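Local coordinates for protein rhino (Drosophila simulans, PDB 5XYW) that probably acts in heterochromatin as an HP1-like protein, its chromo shadow domain pairing with a second copy and binding a partner protein, at residues A[26-34]-A[42-52]. Numbering follows the deposited sequence.
Sequences KELFLFVTW and AVPMKYIREAY
Leu30 and Val43 form a hydrogen-bonded pair in the antiparallel beta hairpin of the chromo shadow domain, where strand 28-34 meets strand 40-44 and the first turn of helix 45-51. Two bonds define the pair: Leu30 N to Val43 O, its N-H...O angle nearly straight at 178°, and Val43 N to Leu30 O, more bent at 152°. A third, from Met45 N to Leu28 O (2.8 Å), carries the register past Pro44, the N-cap, into the helix. Side chains separate onto two faces. On one, the Phe29 ring runs beside Pro44, CE1 lying 3.7 Å from Pro44 CG, and its CD1 is 3.9 Å from Ala42 CB, which Phe31 CE1 also reaches at 3.5 Å. An alanine in place of Phe29 would probably leave Pro44 CG without its ring neighbour and Ala42 CB with Phe31 alone of the two rings, opening a gap. On the other, Leu30 CD1 meets Ile48 CG2 at 3.5 Å. With Ile48 CG1 anti to the backbone N (chi1 -162°) and the chain turned again at chi2, CD1 comes within 4.1 Å of Trp34 CH2; Val43 CG2 sits at the edge of that indole. Phe60 of helix 53-61 covers Leu28, Leu30 and Met45, and another protein's chain packs on Phe29, Phe31 and Pro44. The helix start is thus held by Met45 N to Leu28 O and apolar Leu28-Met45, Leu30-Ile48 and Trp34-Ile48 contacts; Glu27 and Lys46 probably add at most weak attraction.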
loop_
_atom_site.group_PDB
_atom_site.type_symbol
_atom_site.label_atom_id
_atom_site.label_comp_id
_atom_site.label_asym_id
_atom_site.label_seq_id
_atom_site.Cartn_x
_atom_site.Cartn_y
_atom_site.Cartn_z
ATOM N N LYS A 26 5.113 2.327 5.444
ATOM C CA LYS A 26 5.287 1.109 6.241
ATOM C C LYS A 26 4.038 0.258 6.071
ATOM O O LYS A 26 4.100 -0.958 5.991
ATOM C CB LYS A 26 5.518 1.419 7.725
ATOM C CG LYS A 26 4.634 2.560 8.267
ATOM C CD LYS A 26 4.799 2.797 9.779
ATOM C CE LYS A 26 4.174 1.677 10.620
ATOM N NZ LYS A 26 4.217 1.976 12.092
ATOM N N GLU A 27 2.894 0.915 6.018
ATOM C CA GLU A 27 1.684 0.239 5.653
ATOM C C GLU A 27 1.191 0.813 4.334
ATOM O O GLU A 27 1.473 1.966 4.000
ATOM C CB GLU A 27 0.639 0.360 6.755
ATOM C CG GLU A 27 0.888 -0.631 7.861
ATOM C CD GLU A 27 -0.215 -0.645 8.881
ATOM O OE1 GLU A 27 -1.261 -0.018 8.619
ATOM O OE2 GLU A 27 -0.036 -1.280 9.944
ATOM N N LEU A 28 0.504 -0.026 3.567
ATOM C CA LEU A 28 -0.150 0.415 2.361
ATOM C C LEU A 28 -1.483 1.055 2.744
ATOM O O LEU A 28 -2.234 0.527 3.565
ATOM C CB LEU A 28 -0.336 -0.764 1.419
ATOM C CG LEU A 28 -0.875 -0.555 0.013
ATOM C CD1 LEU A 28 -0.236 0.628 -0.695
ATOM C CD2 LEU A 28 -0.629 -1.815 -0.760
ATOM N N PHE A 29 -1.764 2.217 2.183
ATOM C CA PHE A 29 -3.017 2.892 2.479
ATOM C C PHE A 29 -3.866 2.980 1.243
ATOM O O PHE A 29 -3.361 3.245 0.158
ATOM C CB PHE A 29 -2.774 4.297 3.033
ATOM C CG PHE A 29 -2.556 4.320 4.501
ATOM C CD1 PHE A 29 -3.635 4.224 5.366
ATOM C CD2 PHE A 29 -1.273 4.398 5.017
ATOM C CE1 PHE A 29 -3.434 4.220 6.729
ATOM C CE2 PHE A 29 -1.060 4.382 6.369
ATOM C CZ PHE A 29 -2.131 4.306 7.237
ATOM N N LEU A 30 -5.156 2.745 1.414
ATOM C CA LEU A 30 -6.094 2.932 0.335
ATOM C C LEU A 30 -6.948 4.098 0.704
ATOM O O LEU A 30 -7.410 4.215 1.835
ATOM C CB LEU A 30 -6.966 1.688 0.082
ATOM C CG LEU A 30 -6.291 0.341 -0.193
ATOM C CD1 LEU A 30 -7.294 -0.570 -0.818
ATOM C CD2 LEU A 30 -5.048 0.458 -1.075
ATOM N N PHE A 31 -7.146 4.958 -0.276
ATOM C CA PHE A 31 -8.005 6.096 -0.137
ATOM C C PHE A 31 -9.324 5.793 -0.823
ATOM O O PHE A 31 -9.413 5.729 -2.070
ATOM C CB PHE A 31 -7.293 7.318 -0.691
ATOM C CG PHE A 31 -5.928 7.493 -0.102
ATOM C CD1 PHE A 31 -5.778 7.982 1.203
ATOM C CD2 PHE A 31 -4.797 7.104 -0.804
ATOM C CE1 PHE A 31 -4.521 8.122 1.779
ATOM C CE2 PHE A 31 -3.527 7.248 -0.231
ATOM C CZ PHE A 31 -3.395 7.759 1.069
ATOM N N VAL A 32 -10.320 5.567 0.033
ATOM C CA VAL A 32 -11.625 5.070 -0.347
ATOM C C VAL A 32 -12.767 6.000 0.041
ATOM O O VAL A 32 -12.698 6.711 1.042
ATOM C CB VAL A 32 -11.916 3.706 0.309
ATOM C CG1 VAL A 32 -10.849 2.682 -0.043
ATOM C CG2 VAL A 32 -12.047 3.864 1.803
ATOM N N THR A 33 -13.834 5.971 -0.755
ATOM C CA THR A 33 -15.085 6.616 -0.368
ATOM C C THR A 33 -16.073 5.570 0.109
ATOM O O THR A 33 -15.919 4.377 -0.190
ATOM C CB THR A 33 -15.708 7.418 -1.512
ATOM O OG1 THR A 33 -15.972 6.552 -2.629
ATOM C CG2 THR A 33 -14.778 8.525 -1.928
ATOM N N TRP A 34 -17.076 6.022 0.861
ATOM C CA TRP A 34 -18.155 5.153 1.330
ATOM C C TRP A 34 -19.503 5.581 0.734
ATOM O O TRP A 34 -19.647 6.711 0.259
ATOM C CB TRP A 34 -18.205 5.159 2.860
ATOM C CG TRP A 34 -16.878 4.846 3.480
ATOM C CD1 TRP A 34 -15.953 5.737 3.930
ATOM C CD2 TRP A 34 -16.321 3.544 3.704
ATOM N NE1 TRP A 34 -14.858 5.074 4.421
ATOM C CE2 TRP A 34 -15.059 3.727 4.291
ATOM C CE3 TRP A 34 -16.773 2.242 3.458
ATOM C CZ2 TRP A 34 -14.236 2.658 4.636
ATOM C CZ3 TRP A 34 -15.955 1.181 3.808
ATOM C CH2 TRP A 34 -14.702 1.396 4.390
ATOM N N ALA A 42 -8.420 7.403 4.502
ATOM C CA ALA A 42 -7.237 6.580 4.404
ATOM C C ALA A 42 -7.528 5.367 5.256
ATOM O O ALA A 42 -7.946 5.500 6.408
ATOM C CB ALA A 42 -6.018 7.316 4.885
ATOM N N VAL A 43 -7.381 4.182 4.678
ATOM C CA VAL A 43 -7.656 2.966 5.408
ATOM C C VAL A 43 -6.527 2.026 5.109
ATOM O O VAL A 43 -6.152 1.886 3.956
ATOM C CB VAL A 43 -8.996 2.355 5.009
ATOM C CG1 VAL A 43 -9.227 1.046 5.763
ATOM C CG2 VAL A 43 -10.123 3.347 5.262
ATOM N N PRO A 44 -5.948 1.407 6.144
ATOM C CA PRO A 44 -4.867 0.458 5.875
ATOM C C PRO A 44 -5.325 -0.705 4.998
ATOM O O PRO A 44 -6.430 -1.226 5.159
ATOM C CB PRO A 44 -4.466 -0.019 7.275
ATOM C CG PRO A 44 -4.867 1.072 8.167
ATOM C CD PRO A 44 -6.111 1.653 7.586
ATOM N N MET A 45 -4.463 -1.068 4.056
ATOM C CA MET A 45 -4.704 -2.141 3.103
ATOM C C MET A 45 -5.244 -3.420 3.726
ATOM O O MET A 45 -6.175 -4.016 3.215
ATOM C CB MET A 45 -3.408 -2.453 2.363
ATOM C CG MET A 45 -3.306 -3.884 1.878
ATOM S SD MET A 45 -4.373 -4.268 0.483
ATOM C CE MET A 45 -3.110 -4.984 -0.571
ATOM N N LYS A 46 -4.638 -3.841 4.825
ATOM C CA LYS A 46 -4.983 -5.094 5.477
ATOM C C LYS A 46 -6.448 -5.139 5.898
ATOM O O LYS A 46 -7.172 -6.110 5.627
ATOM C CB LYS A 46 -4.061 -5.295 6.675
ATOM C CG LYS A 46 -2.613 -4.878 6.368
ATOM C CD LYS A 46 -1.662 -5.091 7.545
ATOM C CE LYS A 46 -0.203 -4.887 7.117
ATOM N NZ LYS A 46 0.760 -4.869 8.265
ATOM N N TYR A 47 -6.895 -4.072 6.543
ATOM C CA TYR A 47 -8.279 -3.978 6.992
ATOM C C TYR A 47 -9.242 -4.114 5.817
ATOM O O TYR A 47 -10.113 -4.988 5.792
ATOM C CB TYR A 47 -8.536 -2.641 7.703
ATOM C CG TYR A 47 -7.785 -2.404 8.998
ATOM C CD1 TYR A 47 -6.628 -3.107 9.308
ATOM C CD2 TYR A 47 -8.242 -1.466 9.917
ATOM C CE1 TYR A 47 -5.940 -2.880 10.492
ATOM C CE2 TYR A 47 -7.562 -1.233 11.106
ATOM C CZ TYR A 47 -6.407 -1.944 11.386
ATOM O OH TYR A 47 -5.714 -1.725 12.564
ATOM N N ILE A 48 -9.066 -3.234 4.843
ATOM C CA ILE A 48 -9.964 -3.157 3.709
ATOM C C ILE A 48 -9.954 -4.484 2.940
ATOM O O ILE A 48 -10.976 -4.935 2.444
ATOM C CB ILE A 48 -9.569 -1.967 2.793
ATOM C CG1 ILE A 48 -10.701 -1.576 1.852
ATOM C CG2 ILE A 48 -8.288 -2.242 2.040
ATOM C CD1 ILE A 48 -11.659 -0.599 2.473
ATOM N N ARG A 49 -8.796 -5.129 2.908
ATOM C CA ARG A 49 -8.584 -6.306 2.087
ATOM C C ARG A 49 -9.175 -7.524 2.744
ATOM O O ARG A 49 -9.492 -8.486 2.072
ATOM C CB ARG A 49 -7.094 -6.542 1.834
ATOM C CG ARG A 49 -6.421 -7.266 2.972
ATOM C CD ARG A 49 -4.965 -7.546 2.735
ATOM N NE ARG A 49 -4.634 -8.856 3.280
ATOM C CZ ARG A 49 -3.399 -9.307 3.432
ATOM N NH1 ARG A 49 -2.383 -8.541 3.084
ATOM N NH2 ARG A 49 -3.185 -10.517 3.932
ATOM N N GLU A 50 -9.300 -7.519 4.061
ATOM C CA GLU A 50 -10.067 -8.599 4.655
ATOM C C GLU A 50 -11.542 -8.297 4.447
ATOM O O GLU A 50 -12.299 -9.148 4.004
ATOM C CB GLU A 50 -9.739 -8.773 6.136
ATOM C CG GLU A 50 -8.393 -9.437 6.398
ATOM C CD GLU A 50 -7.962 -9.316 7.851
ATOM O OE1 GLU A 50 -8.655 -8.621 8.628
ATOM O OE2 GLU A 50 -6.929 -9.915 8.218
ATOM N N ALA A 51 -11.936 -7.062 4.728
ATOM C CA ALA A 51 -13.339 -6.678 4.634
ATOM C C ALA A 51 -13.935 -6.855 3.221
ATOM O O ALA A 51 -14.951 -7.526 3.059
ATOM C CB ALA A 51 -13.500 -5.242 5.104
ATOM N N TYR A 52 -13.296 -6.246 2.219
ATOM C CA TYR A 52 -13.751 -6.283 0.820
ATOM C C TYR A 52 -12.632 -6.791 -0.110
ATOM O O TYR A 52 -12.101 -6.036 -0.936
ATOM C CB TYR A 52 -14.223 -4.896 0.357
ATOM C CG TYR A 52 -15.296 -4.283 1.229
ATOM C CD1 TYR A 52 -16.604 -4.138 0.786
ATOM C CD2 TYR A 52 -14.992 -3.832 2.505
ATOM C CE1 TYR A 52 -17.583 -3.567 1.614
ATOM C CE2 TYR A 52 -15.948 -3.283 3.325
ATOM C CZ TYR A 52 -17.236 -3.143 2.883
ATOM O OH TYR A 52 -18.150 -2.571 3.738
#